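Local coordinates for putative phosphosugar isomerase (Clostridium difficile, PDB 3G68), which is a putative phosphosugar isomerase with a double-SIS architecture, probably acting on a phosphorylated sugar in the manner of the isomerising half of glucosamine-6-phosphate synthase, at residues R16-N21 / Y147-L152; Q51-L56 / V64-P69; N153-G158 / P307-F312; L157-A162 / N174-K179; S217-D222 / F261-G266. One frame throughout, in Å; residues are numbered along the deposited sequence.

Contact 1: residues R16-N21 / Y147-L152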
# COMPACT_ATOMS: atom_id res chain seq x y z
N ARG B 16 20.31 -12.58 30.34
CA ARG B 16 19.83 -11.26 29.87
C ARG B 16 19.44 -10.35 31.04
O ARG B 16 19.69 -9.14 30.98
CB ARG B 16 18.67 -11.41 28.93
CG ARG B 16 19.07 -12.00 27.63
CD ARG B 16 17.89 -12.41 26.89
NE ARG B 16 18.31 -13.11 25.70
CZ ARG B 16 17.62 -14.07 25.10
NH1 ARG B 16 16.46 -14.47 25.59
NH2 ARG B 16 18.13 -14.63 24.02
N GLU B 17 18.84 -10.92 32.09
CA GLU B 17 18.50 -10.17 33.30
C GLU B 17 19.73 -9.65 34.04
O GLU B 17 19.76 -8.49 34.54
CB GLU B 17 17.69 -11.01 34.28
CG GLU B 17 16.30 -11.32 33.77
CD GLU B 17 15.56 -12.31 34.65
OE1 GLU B 17 16.19 -12.86 35.58
OE2 GLU B 17 14.36 -12.55 34.37
N ILE B 18 20.74 -10.50 34.10
CA ILE B 18 22.00 -10.17 34.71
C ILE B 18 22.69 -9.03 33.97
O ILE B 18 23.19 -8.11 34.59
CB ILE B 18 22.90 -11.41 34.85
CG1 ILE B 18 22.28 -12.35 35.91
CG2 ILE B 18 24.33 -11.00 35.25
CD1 ILE B 18 22.97 -13.71 35.99
N ILE B 19 22.72 -9.10 32.66
CA ILE B 19 23.27 -8.04 31.81
C ILE B 19 22.54 -6.70 32.08
O ILE B 19 23.20 -5.69 32.33
CB ILE B 19 23.21 -8.47 30.31
CG1 ILE B 19 24.35 -9.46 30.03
CG2 ILE B 19 23.30 -7.27 29.34
CD1 ILE B 19 24.20 -10.23 28.68
N SER B 20 21.20 -6.70 32.09
CA SER B 20 20.44 -5.48 32.39
C SER B 20 20.65 -4.93 33.80
O SER B 20 20.45 -3.74 34.00
CB SER B 20 18.96 -5.69 32.14
OG SER B 20 18.73 -6.02 30.79
N ASN B 21 21.01 -5.77 34.76
CA ASN B 21 21.23 -5.35 36.15
C ASN B 21 22.68 -5.02 36.46
O ASN B 21 22.99 -4.68 37.62
CB ASN B 21 20.80 -6.47 37.09
CG ASN B 21 20.74 -6.04 38.56
OD1 ASN B 21 20.12 -5.02 38.89
ND2 ASN B 21 21.36 -6.82 39.44
N TYR B 147 26.76 -22.13 36.32
CA TYR B 147 28.08 -22.06 35.71
C TYR B 147 28.10 -20.92 34.68
O TYR B 147 28.95 -20.04 34.78
CB TYR B 147 28.47 -23.42 35.08
CG TYR B 147 29.81 -23.43 34.36
CD1 TYR B 147 30.99 -23.12 35.04
CD2 TYR B 147 29.91 -23.74 33.00
CE1 TYR B 147 32.21 -23.13 34.39
CE2 TYR B 147 31.14 -23.73 32.34
CZ TYR B 147 32.28 -23.43 33.06
OH TYR B 147 33.52 -23.45 32.45
N TYR B 148 27.19 -20.95 33.69
CA TYR B 148 27.06 -19.89 32.67
C TYR B 148 26.86 -18.49 33.29
O TYR B 148 27.52 -17.53 32.90
CB TYR B 148 25.91 -20.17 31.72
CG TYR B 148 26.19 -21.32 30.79
CD1 TYR B 148 27.15 -21.21 29.77
CD2 TYR B 148 25.48 -22.51 30.89
CE1 TYR B 148 27.41 -22.28 28.91
CE2 TYR B 148 25.72 -23.57 30.02
CZ TYR B 148 26.69 -23.45 29.04
OH TYR B 148 26.95 -24.48 28.18
N CYS B 149 25.95 -18.38 34.26
CA CYS B 149 25.69 -17.08 34.85
C CYS B 149 26.87 -16.57 35.69
O CYS B 149 27.03 -15.37 35.80
CB CYS B 149 24.40 -17.11 35.67
SG CYS B 149 22.90 -17.37 34.73
N THR B 150 27.70 -17.46 36.25
CA THR B 150 28.89 -17.05 37.05
C THR B 150 30.00 -16.57 36.09
O THR B 150 30.64 -15.52 36.31
CB THR B 150 29.36 -18.21 37.99
OG1 THR B 150 28.31 -18.50 38.94
CG2 THR B 150 30.67 -17.86 38.72
N LYS B 151 30.23 -17.30 34.99
CA LYS B 151 31.15 -16.84 33.96
C LYS B 151 30.73 -15.45 33.43
O LYS B 151 31.56 -14.57 33.30
CB LYS B 151 31.23 -17.81 32.80
CG LYS B 151 31.86 -19.15 33.14
CD LYS B 151 32.09 -19.97 31.87
CE LYS B 151 30.77 -20.49 31.23
NZ LYS B 151 31.03 -21.39 30.09
N LEU B 152 29.44 -15.28 33.14
CA LEU B 152 28.94 -13.98 32.67
C LEU B 152 29.21 -12.90 33.70
O LEU B 152 29.69 -11.83 33.36
CB LEU B 152 27.43 -14.04 32.40
CG LEU B 152 26.73 -12.76 31.92
CD1 LEU B 152 27.37 -12.16 30.66
CD2 LEU B 152 25.26 -13.11 31.61
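I18 and I19 of helix 4-20 meet C149 and L152 of helix 145-165 through small, wholly apolar contacts. The I18 side chain forms the main bump from its helix: with CG1 beside the backbone N (chi1 -69°) and the chain then extended, its CD1 is carried across to C149, 3.7 Å from CB and nearly as close to SG. I18 CG2 lies 4.3 Å from L152 CD2, and I19 CG1 lies 4.1 Å from the same methyl, the I19 and L152 side chains crossing at about a right angle. L152 CD2 thus sits against both isoleucines while I18 CD1 fills the place beside C149 CB and SG, and the short axes run 10.5 Å apart at -22°. M15 adds its side chain against C149 and L152, while I177, L181 and I184 of helix 170-184 cover I19. E17 of the second subunit also packs on I19. Helix 4-20 packs almost parallel against helix 145-165, which follows the strands of the first parallel sheet, close to the subunit interface.

Contact 2: residues Q51-L56 / V64-P69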
# COMPACT_ATOMS: atom_id res chain seq x y z
N GLN B 51 38.02 -20.57 33.09
CA GLN B 51 37.51 -20.22 31.79
C GLN B 51 37.58 -18.75 31.45
O GLN B 51 37.98 -18.42 30.33
CB GLN B 51 36.05 -20.70 31.62
CG GLN B 51 35.44 -20.38 30.25
CD GLN B 51 36.22 -20.97 29.11
OE1 GLN B 51 36.69 -22.13 29.18
NE2 GLN B 51 36.37 -20.20 28.05
N VAL B 52 37.22 -17.89 32.40
CA VAL B 52 37.13 -16.44 32.16
C VAL B 52 38.44 -15.67 32.42
O VAL B 52 38.65 -14.60 31.85
CB VAL B 52 35.97 -15.84 32.97
CG1 VAL B 52 35.82 -14.35 32.74
CG2 VAL B 52 34.67 -16.60 32.57
N GLN B 53 39.33 -16.22 33.24
CA GLN B 53 40.60 -15.55 33.50
C GLN B 53 41.32 -15.04 32.24
O GLN B 53 41.80 -13.89 32.26
CB GLN B 53 41.53 -16.40 34.39
CG GLN B 53 42.87 -15.73 34.71
CD GLN B 53 43.91 -15.87 33.60
OE1 GLN B 53 43.90 -16.84 32.85
NE2 GLN B 53 44.84 -14.92 33.52
N PRO B 54 41.42 -15.85 31.17
CA PRO B 54 42.09 -15.29 29.99
C PRO B 54 41.41 -14.02 29.47
O PRO B 54 42.08 -13.03 29.19
CB PRO B 54 42.02 -16.42 28.96
CG PRO B 54 41.94 -17.67 29.78
CD PRO B 54 41.05 -17.26 30.94
N TYR B 55 40.09 -14.06 29.35
CA TYR B 55 39.33 -12.89 28.89
C TYR B 55 39.66 -11.68 29.71
O TYR B 55 39.94 -10.60 29.16
CB TYR B 55 37.83 -13.17 28.98
CG TYR B 55 36.90 -12.01 28.68
CD1 TYR B 55 36.61 -11.65 27.37
CD2 TYR B 55 36.23 -11.33 29.70
CE1 TYR B 55 35.75 -10.60 27.09
CE2 TYR B 55 35.34 -10.30 29.42
CZ TYR B 55 35.09 -9.96 28.11
OH TYR B 55 34.19 -8.94 27.81
N LEU B 56 39.66 -11.87 31.02
CA LEU B 56 39.90 -10.80 31.94
C LEU B 56 41.32 -10.27 31.86
O LEU B 56 41.52 -9.05 31.92
CB LEU B 56 39.58 -11.24 33.36
CG LEU B 56 38.09 -11.40 33.62
CD1 LEU B 56 37.92 -11.95 35.06
CD2 LEU B 56 37.36 -10.08 33.41
N VAL B 64 45.21 -10.78 36.66
CA VAL B 64 44.03 -11.53 37.02
C VAL B 64 44.52 -12.96 37.04
O VAL B 64 45.06 -13.47 36.05
CB VAL B 64 42.90 -11.41 36.00
CG1 VAL B 64 41.66 -12.13 36.53
CG2 VAL B 64 42.61 -9.94 35.73
N VAL B 65 44.35 -13.60 38.19
CA VAL B 65 44.79 -14.98 38.32
C VAL B 65 43.68 -15.76 38.98
O VAL B 65 42.79 -15.18 39.61
CB VAL B 65 46.12 -15.07 39.09
CG1 VAL B 65 47.21 -14.28 38.34
CG2 VAL B 65 45.96 -14.53 40.48
N LYS B 66 43.66 -17.06 38.73
CA LYS B 66 42.68 -17.91 39.38
C LYS B 66 43.43 -18.94 40.18
O LYS B 66 44.52 -19.37 39.78
CB LYS B 66 41.68 -18.55 38.39
CG LYS B 66 42.09 -19.80 37.66
CD LYS B 66 43.13 -19.58 36.61
CE LYS B 66 43.74 -20.92 36.21
NZ LYS B 66 44.85 -20.67 35.26
N MSE B 67 42.84 -19.37 41.28
CA MSE B 67 43.48 -20.32 42.17
C MSE B 67 42.50 -21.19 42.90
O MSE B 67 41.44 -20.72 43.31
CB MSE B 67 44.25 -19.54 43.25
CG MSE B 67 45.26 -18.54 42.74
SE MSE B 67 46.01 -17.61 44.28
CE MSE B 67 47.10 -16.20 43.39
N TYR B 68 42.85 -22.46 43.09
CA TYR B 68 42.09 -23.34 43.96
C TYR B 68 42.25 -22.78 45.39
O TYR B 68 43.30 -22.21 45.72
CB TYR B 68 42.65 -24.78 43.96
CG TYR B 68 42.27 -25.70 42.82
CD1 TYR B 68 40.94 -26.12 42.65
CD2 TYR B 68 43.24 -26.25 41.99
CE1 TYR B 68 40.60 -27.02 41.64
CE2 TYR B 68 42.92 -27.14 40.98
CZ TYR B 68 41.60 -27.53 40.79
OH TYR B 68 41.29 -28.45 39.77
N PRO B 69 41.22 -22.92 46.24
CA PRO B 69 41.36 -22.40 47.61
C PRO B 69 42.57 -23.00 48.39
O PRO B 69 43.23 -22.26 49.11
CB PRO B 69 40.04 -22.79 48.27
CG PRO B 69 39.08 -22.90 47.13
CD PRO B 69 39.88 -23.48 46.01
O HOH W 1 42.80 -19.86 33.06
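The Q53 side chain leaves its helix with CG opposite the main-chain nitrogen (chi1 -179°) and turns at chi2 (-81°), which folds its amide back over the start of strand 63-67. There NE2 donates to V64 O at 2.9 Å; at an N-H...O angle of 147° the bond is moderately bent, and the donor comes in tilted from the carbonyl plane. The other end of the same amide is held through water: a water molecule donates to Q53 OE1 at 3.2 Å and accepts from K66 NZ at 3.1 Å. K66, itself bent at chi2, touches the glutamine at one point, CD to Q53 CB at 4.2 Å. Deeper in, L56 CB rests 3.9 Å from V64 CG1, the two side chains crossing at about a right angle. V64 N is taken by Q57 OE1. Helix 43-59 and strand 63-67 are consecutive elements of a beta-alpha-beta unit, running nearly antiparallel here; the strand pairs with 36-40, whose I39 packs on L56, and helix 145-165 touches Y55 on another side of the helix.

Contact 3: residues N153-G158 / P307-F312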
# COMPACT_ATOMS: atom_id res chain seq x y z
N ASN B 153 28.91 -13.19 34.95
CA ASN B 153 29.09 -12.23 36.07
C ASN B 153 30.54 -11.75 36.19
O ASN B 153 30.80 -10.56 36.41
CB ASN B 153 28.62 -12.85 37.40
CG ASN B 153 27.70 -11.92 38.18
OD1 ASN B 153 26.76 -11.35 37.61
ND2 ASN B 153 27.93 -11.78 39.48
N LEU B 154 31.48 -12.69 36.04
CA LEU B 154 32.91 -12.40 36.00
C LEU B 154 33.31 -11.52 34.79
O LEU B 154 34.14 -10.63 34.92
CB LEU B 154 33.72 -13.68 35.97
CG LEU B 154 33.80 -14.46 37.29
CD1 LEU B 154 34.24 -15.90 37.03
CD2 LEU B 154 34.74 -13.75 38.26
N MSE B 155 32.73 -11.80 33.63
CA MSE B 155 33.00 -10.99 32.47
C MSE B 155 32.46 -9.57 32.67
O MSE B 155 33.13 -8.62 32.28
CB MSE B 155 32.40 -11.61 31.20
CG MSE B 155 33.12 -12.87 30.76
SE MSE B 155 32.31 -13.52 29.13
CE MSE B 155 33.65 -14.79 28.55
N LEU B 156 31.25 -9.45 33.20
CA LEU B 156 30.63 -8.15 33.45
C LEU B 156 31.48 -7.32 34.41
O LEU B 156 31.74 -6.14 34.13
CB LEU B 156 29.20 -8.31 33.95
CG LEU B 156 28.28 -8.79 32.81
CD1 LEU B 156 26.93 -9.18 33.34
CD2 LEU B 156 28.16 -7.73 31.70
N LEU B 157 31.96 -7.95 35.49
CA LEU B 157 32.89 -7.30 36.44
C LEU B 157 34.04 -6.64 35.68
O LEU B 157 34.35 -5.46 35.92
CB LEU B 157 33.46 -8.27 37.47
CG LEU B 157 34.58 -7.76 38.42
CD1 LEU B 157 34.05 -6.62 39.32
CD2 LEU B 157 35.17 -8.94 39.23
N GLY B 158 34.66 -7.41 34.78
CA GLY B 158 35.75 -6.93 33.93
C GLY B 158 35.34 -5.73 33.10
O GLY B 158 35.96 -4.68 33.16
N PRO B 307 36.93 -16.11 20.49
CA PRO B 307 37.54 -17.09 21.39
C PRO B 307 37.08 -17.03 22.83
O PRO B 307 37.31 -17.98 23.57
CB PRO B 307 39.03 -16.79 21.29
CG PRO B 307 39.10 -15.39 20.88
CD PRO B 307 37.93 -15.13 20.02
N TYR B 308 36.45 -15.93 23.23
CA TYR B 308 35.97 -15.75 24.57
C TYR B 308 34.48 -16.05 24.67
O TYR B 308 34.06 -16.80 25.54
CB TYR B 308 36.23 -14.33 25.05
CG TYR B 308 37.67 -13.89 24.87
CD1 TYR B 308 38.69 -14.49 25.60
CD2 TYR B 308 38.00 -12.85 23.98
CE1 TYR B 308 40.00 -14.10 25.45
CE2 TYR B 308 39.33 -12.45 23.82
CZ TYR B 308 40.33 -13.07 24.57
OH TYR B 308 41.65 -12.69 24.45
N TYR B 309 33.68 -15.50 23.76
CA TYR B 309 32.21 -15.64 23.88
C TYR B 309 31.62 -16.98 23.46
O TYR B 309 30.47 -17.31 23.81
CB TYR B 309 31.46 -14.44 23.24
CG TYR B 309 31.96 -13.09 23.75
CD1 TYR B 309 32.19 -12.88 25.11
CD2 TYR B 309 32.21 -12.03 22.87
CE1 TYR B 309 32.67 -11.64 25.59
CE2 TYR B 309 32.65 -10.82 23.34
CZ TYR B 309 32.90 -10.63 24.69
OH TYR B 309 33.36 -9.42 25.15
N GLN B 310 32.42 -17.78 22.75
CA GLN B 310 32.03 -19.16 22.41
C GLN B 310 31.76 -19.97 23.66
O GLN B 310 31.11 -21.02 23.58
CB GLN B 310 33.12 -19.85 21.57
CG GLN B 310 34.45 -20.06 22.31
CD GLN B 310 35.53 -20.74 21.47
OE1 GLN B 310 35.25 -21.43 20.50
NE2 GLN B 310 36.76 -20.52 21.84
N THR B 311 32.27 -19.53 24.81
CA THR B 311 32.04 -20.20 26.08
C THR B 311 30.53 -20.33 26.40
O THR B 311 30.13 -21.20 27.13
CB THR B 311 32.79 -19.51 27.26
OG1 THR B 311 32.77 -20.37 28.41
CG2 THR B 311 32.15 -18.16 27.60
N PHE B 312 29.70 -19.46 25.86
CA PHE B 312 28.25 -19.55 26.11
C PHE B 312 27.51 -20.56 25.28
O PHE B 312 26.29 -20.66 25.41
CB PHE B 312 27.61 -18.17 26.01
CG PHE B 312 28.16 -17.24 27.00
CD1 PHE B 312 27.99 -17.51 28.37
CD2 PHE B 312 28.93 -16.15 26.61
CE1 PHE B 312 28.56 -16.65 29.32
CE2 PHE B 312 29.48 -15.31 27.57
CZ PHE B 312 29.29 -15.56 28.92
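A regular turn of helix 145-165 faces residues 307-312, of which 307-311 coil like a helix but lack its regular hydrogen-bond pattern, and the nearest CA atoms, those of M155 and Y308, are 9.7 Å apart. A single long side chain spans that distance. M155 (selenomethionine) is extended beyond CG and sets SE at the edges of two rings and CE beyond them. Its SE lies 3.7 Å from F312 CZ and 4.0 Å from Y309 CE1. Both rings receive it at the edge, 74° off the normal for F312 and 88° for Y309, making a pair of Met-aromatic contacts on one selenium. CE lies 3.6 Å from Y308 O and 3.8 Å from T311 CG2, the latter approach tip to tip. In this double-SIS protein the contact ties the long helix following the first sheet to the connection after strand 299-300 of the second. T311 CG2 also lies over the centre of the F312 ring, holding that ring's face while the selenium takes its edge. The polar ends look elsewhere: Y309 OH bonds to E176 and to Y55 OH, and T311 OG1 to D222 and K151. V52 and Y55 of helix 43-59 add further packing on M155.

Contact 4: residues L157-A162 / N174-K179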
# COMPACT_ATOMS: atom_id res chain seq x y z
N LEU B 157 31.96 -7.95 35.49
CA LEU B 157 32.89 -7.30 36.44
C LEU B 157 34.04 -6.64 35.68
O LEU B 157 34.35 -5.46 35.92
CB LEU B 157 33.46 -8.27 37.47
CG LEU B 157 34.58 -7.76 38.42
CD1 LEU B 157 34.05 -6.62 39.32
CD2 LEU B 157 35.17 -8.94 39.23
N GLY B 158 34.66 -7.41 34.78
CA GLY B 158 35.75 -6.93 33.93
C GLY B 158 35.34 -5.73 33.10
O GLY B 158 35.96 -4.68 33.16
N LEU B 159 34.27 -5.90 32.34
CA LEU B 159 33.76 -4.84 31.46
C LEU B 159 33.42 -3.52 32.20
O LEU B 159 33.69 -2.43 31.69
CB LEU B 159 32.53 -5.37 30.68
CG LEU B 159 32.86 -6.35 29.54
CD1 LEU B 159 31.58 -7.05 28.98
CD2 LEU B 159 33.61 -5.61 28.41
N GLN B 160 32.82 -3.66 33.37
CA GLN B 160 32.42 -2.55 34.24
C GLN B 160 33.63 -1.81 34.79
O GLN B 160 33.64 -0.58 34.85
CB GLN B 160 31.54 -3.08 35.37
CG GLN B 160 30.11 -3.49 34.91
CD GLN B 160 29.11 -2.35 34.97
OE1 GLN B 160 29.18 -1.52 35.86
NE2 GLN B 160 28.13 -2.33 34.04
N ILE B 161 34.66 -2.57 35.16
CA ILE B 161 35.92 -1.99 35.63
C ILE B 161 36.58 -1.29 34.46
O ILE B 161 36.93 -0.13 34.57
CB ILE B 161 36.87 -3.03 36.20
CG1 ILE B 161 36.38 -3.53 37.55
CG2 ILE B 161 38.26 -2.44 36.39
CD1 ILE B 161 37.11 -4.80 38.00
N ALA B 162 36.71 -1.98 33.33
CA ALA B 162 37.36 -1.46 32.13
C ALA B 162 36.77 -0.11 31.68
O ALA B 162 37.50 0.83 31.35
CB ALA B 162 37.28 -2.49 31.00
N ASN B 174 29.25 -1.22 25.21
CA ASN B 174 28.01 -1.59 24.52
C ASN B 174 28.22 -2.65 23.41
O ASN B 174 27.44 -3.58 23.25
CB ASN B 174 27.38 -0.34 23.90
CG ASN B 174 26.07 -0.65 23.23
OD1 ASN B 174 25.97 -0.72 22.00
ND2 ASN B 174 25.06 -0.91 24.04
N GLU B 175 29.25 -2.49 22.61
CA GLU B 175 29.55 -3.45 21.56
C GLU B 175 29.82 -4.86 22.13
O GLU B 175 29.37 -5.86 21.57
CB GLU B 175 30.76 -3.02 20.78
CG GLU B 175 31.15 -3.97 19.67
CD GLU B 175 32.28 -3.47 18.80
OE1 GLU B 175 32.86 -2.41 19.09
OE2 GLU B 175 32.61 -4.18 17.82
N GLU B 176 30.62 -4.93 23.20
CA GLU B 176 30.92 -6.21 23.86
C GLU B 176 29.67 -6.83 24.49
O GLU B 176 29.46 -8.04 24.36
CB GLU B 176 32.06 -6.08 24.86
CG GLU B 176 33.39 -5.70 24.22
CD GLU B 176 33.80 -6.58 23.04
OE1 GLU B 176 33.81 -7.82 23.18
OE2 GLU B 176 34.15 -6.04 21.98
N ILE B 177 28.82 -6.01 25.12
CA ILE B 177 27.54 -6.55 25.62
C ILE B 177 26.74 -7.16 24.47
O ILE B 177 26.18 -8.24 24.62
CB ILE B 177 26.70 -5.49 26.31
CG1 ILE B 177 27.39 -5.01 27.60
CG2 ILE B 177 25.29 -6.04 26.59
CD1 ILE B 177 27.72 -6.07 28.59
N ASN B 178 26.70 -6.48 23.34
CA ASN B 178 25.96 -6.98 22.17
C ASN B 178 26.55 -8.28 21.57
O ASN B 178 25.79 -9.14 21.15
CB ASN B 178 25.71 -5.87 21.17
CG ASN B 178 24.51 -5.00 21.59
OD1 ASN B 178 23.35 -5.43 21.50
ND2 ASN B 178 24.78 -3.81 22.10
N LYS B 179 27.88 -8.44 21.60
CA LYS B 179 28.51 -9.72 21.18
C LYS B 179 28.13 -10.88 22.12
O LYS B 179 27.82 -11.99 21.68
CB LYS B 179 30.04 -9.58 21.14
CG LYS B 179 30.53 -8.66 20.10
CD LYS B 179 32.07 -8.66 20.15
CE LYS B 179 32.65 -7.81 19.07
NZ LYS B 179 34.06 -7.60 19.37
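L159 leaves its helix toward helix 170-184 and divides its two methyls between two residues there. Its CD2 faces E176, 3.9 Å from CB and slightly farther from CG, so it is the aliphatic root of the glutamate that meets the leucine, the two side chains crossing at about a right angle. CD1, the other branch, comes to 4.0 Å from I177 CD1, an oblique methyl-to-methyl approach. In I177, CG1 lies beside the backbone N and a bend at chi2 (-56°) brings CD1 nearer L159. Helices 145-165 and 170-184 are consecutive in the chain, joined by a short connection and packed across one another. E176 itself bends at chi2 (-51°), turning its carboxylate away from the leucine. K179 NZ reaches OE2 at 3.0 Å on the syn side, one turn along the same helix; K172 makes a second salt bridge to OE2, and OE1 accepts from Y309 OH. Ionic partners at one oxygen and a hydroxyl at the other would be expected to favour the charged form of the buried acid. On the same helix N178 ND2 donates to N174 O at 2.9 Å, approaching the opposite face of that carbonyl from N178 N. The far end of N178, OD1, is bound by R14 of the second subunit.

Contact 5: residues S217-D222 / F261-G266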
# COMPACT_ATOMS: atom_id res chain seq x y z
N SER B 217 42.84 -24.55 24.12
CA SER B 217 43.15 -23.74 25.31
C SER B 217 42.11 -22.63 25.60
O SER B 217 41.88 -22.31 26.76
CB SER B 217 44.56 -23.12 25.23
OG SER B 217 44.76 -22.42 24.02
N ASP B 218 41.48 -22.08 24.56
CA ASP B 218 40.48 -21.02 24.71
C ASP B 218 39.24 -21.48 25.48
O ASP B 218 38.54 -20.63 26.06
CB ASP B 218 40.04 -20.45 23.35
CG ASP B 218 41.14 -19.71 22.63
OD1 ASP B 218 42.11 -19.26 23.29
OD2 ASP B 218 41.01 -19.57 21.40
N ILE B 219 39.00 -22.80 25.50
CA ILE B 219 37.89 -23.39 26.23
C ILE B 219 38.39 -24.43 27.27
O ILE B 219 37.68 -25.34 27.64
CB ILE B 219 36.79 -23.94 25.28
CG1 ILE B 219 37.37 -24.90 24.25
CG2 ILE B 219 36.03 -22.73 24.65
CD1 ILE B 219 36.29 -25.77 23.46
N TYR B 220 39.60 -24.24 27.79
CA TYR B 220 40.14 -25.18 28.78
C TYR B 220 39.26 -25.31 30.05
O TYR B 220 38.94 -26.40 30.47
CB TYR B 220 41.60 -24.80 29.12
CG TYR B 220 42.23 -25.74 30.10
CD1 TYR B 220 42.33 -27.09 29.83
CD2 TYR B 220 42.72 -25.27 31.32
CE1 TYR B 220 42.91 -27.96 30.73
CE2 TYR B 220 43.28 -26.12 32.25
CZ TYR B 220 43.39 -27.46 31.95
OH TYR B 220 43.94 -28.30 32.88
N GLY B 221 38.80 -24.20 30.59
CA GLY B 221 37.92 -24.23 31.78
C GLY B 221 36.64 -25.00 31.46
O GLY B 221 36.23 -25.86 32.24
N ASP B 222 36.01 -24.69 30.33
CA ASP B 222 34.80 -25.43 29.89
C ASP B 222 35.06 -26.91 29.67
O ASP B 222 34.16 -27.72 29.91
CB ASP B 222 34.22 -24.83 28.60
CG ASP B 222 33.57 -23.46 28.82
OD1 ASP B 222 33.11 -23.17 29.96
OD2 ASP B 222 33.50 -22.71 27.82
N PHE B 261 35.47 -37.07 23.15
CA PHE B 261 34.74 -35.91 22.64
C PHE B 261 35.81 -34.89 22.30
O PHE B 261 36.65 -34.57 23.17
CB PHE B 261 33.78 -35.33 23.65
CG PHE B 261 32.63 -36.20 23.92
CD1 PHE B 261 31.56 -36.23 23.03
CD2 PHE B 261 32.61 -37.03 25.03
CE1 PHE B 261 30.48 -37.06 23.24
CE2 PHE B 261 31.51 -37.87 25.27
CZ PHE B 261 30.44 -37.88 24.37
N ILE B 262 35.81 -34.42 21.05
CA ILE B 262 36.74 -33.38 20.60
C ILE B 262 35.93 -32.09 20.38
O ILE B 262 35.02 -32.04 19.56
CB ILE B 262 37.53 -33.79 19.34
CG1 ILE B 262 38.37 -35.06 19.66
CG2 ILE B 262 38.47 -32.64 18.91
CD1 ILE B 262 39.36 -35.52 18.58
N LEU B 263 36.27 -31.07 21.16
CA LEU B 263 35.64 -29.75 21.09
C LEU B 263 36.57 -28.96 20.15
O LEU B 263 37.62 -28.49 20.57
CB LEU B 263 35.57 -29.13 22.48
CG LEU B 263 34.81 -29.95 23.54
CD1 LEU B 263 34.77 -29.15 24.88
CD2 LEU B 263 33.42 -30.27 23.05
N ASP B 264 36.18 -28.89 18.89
CA ASP B 264 37.01 -28.32 17.83
C ASP B 264 36.65 -26.85 17.56
O ASP B 264 35.66 -26.53 16.88
CB ASP B 264 36.89 -29.17 16.56
CG ASP B 264 37.68 -28.60 15.38
OD1 ASP B 264 38.59 -27.77 15.59
OD2 ASP B 264 37.36 -28.97 14.24
N THR B 265 37.50 -25.95 18.05
CA THR B 265 37.26 -24.49 17.89
C THR B 265 37.74 -23.91 16.56
O THR B 265 37.56 -22.71 16.31
CB THR B 265 37.86 -23.68 19.03
OG1 THR B 265 39.28 -23.74 18.96
CG2 THR B 265 37.36 -24.17 20.39
N GLY B 266 38.33 -24.75 15.71
CA GLY B 266 38.79 -24.33 14.41
C GLY B 266 40.14 -23.62 14.39
O GLY B 266 40.55 -23.15 13.34
O HOH W 2 39.24 -21.09 20.10
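This is a mainly apolar contact between the loop entering helix 220-234 and strand 258-264, at the C-terminal end of this central strand of the second parallel sheet. I219, at the N-cap position of the helix, supplies the central group. Its CG1 is placed between the backbone N and the carbonyl carbon (chi1 54°), from where the extended chain sends CD1 to two partners at once. CD1 is 3.6 Å from L263 CB and also 3.6 Å from T265 CG2. The leucine lies obliquely to the isoleucine, while T265 meets it tip to tip, its methyl also 3.9 Å from I219 CG1. The threonine is thus divided: the methyl closes on the isoleucine, and OG1 turns to a water 2.9 Å away. That water donates to D218 OD2 at 2.7 Å, giving a polar bridge beside the apolar touch; K267 makes a salt bridge to the same aspartate oxygen. D264 OD1 accepts from G266 N at 3.0 Å in an Asx turn that bends the chain at the point where T265 is presented. H216 and Q310 also pack on T265. The direct grip is therefore through methyl and methylene groups, whereas the polar link depends on a water, and the lysine near D218 would be expected to stabilise its negative charge.

Overall arrangement
From the N terminus, helix 4-20 first meets helix 145-165 in contact 1, closing a long loop that encloses the whole first sheet. Contact 2 lies within that loop, joining consecutive elements of its beta-alpha-beta unit. Helix 145-165 then runs on into contacts 3 and 4, which share L157 and G158: contact 4 closes a short loop to helix 170-184, while contact 3 makes a long closure to 307-312. Contact 5, in the second sheet, falls inside that closure. D222 meets Y147 and K151 of contact 1, Q51 of contact 2 and T311 of contact 3, so helices 43-59, 145-165 and 220-234 and the 307-312 loop, which belong to the two halves, meet in one polar cluster.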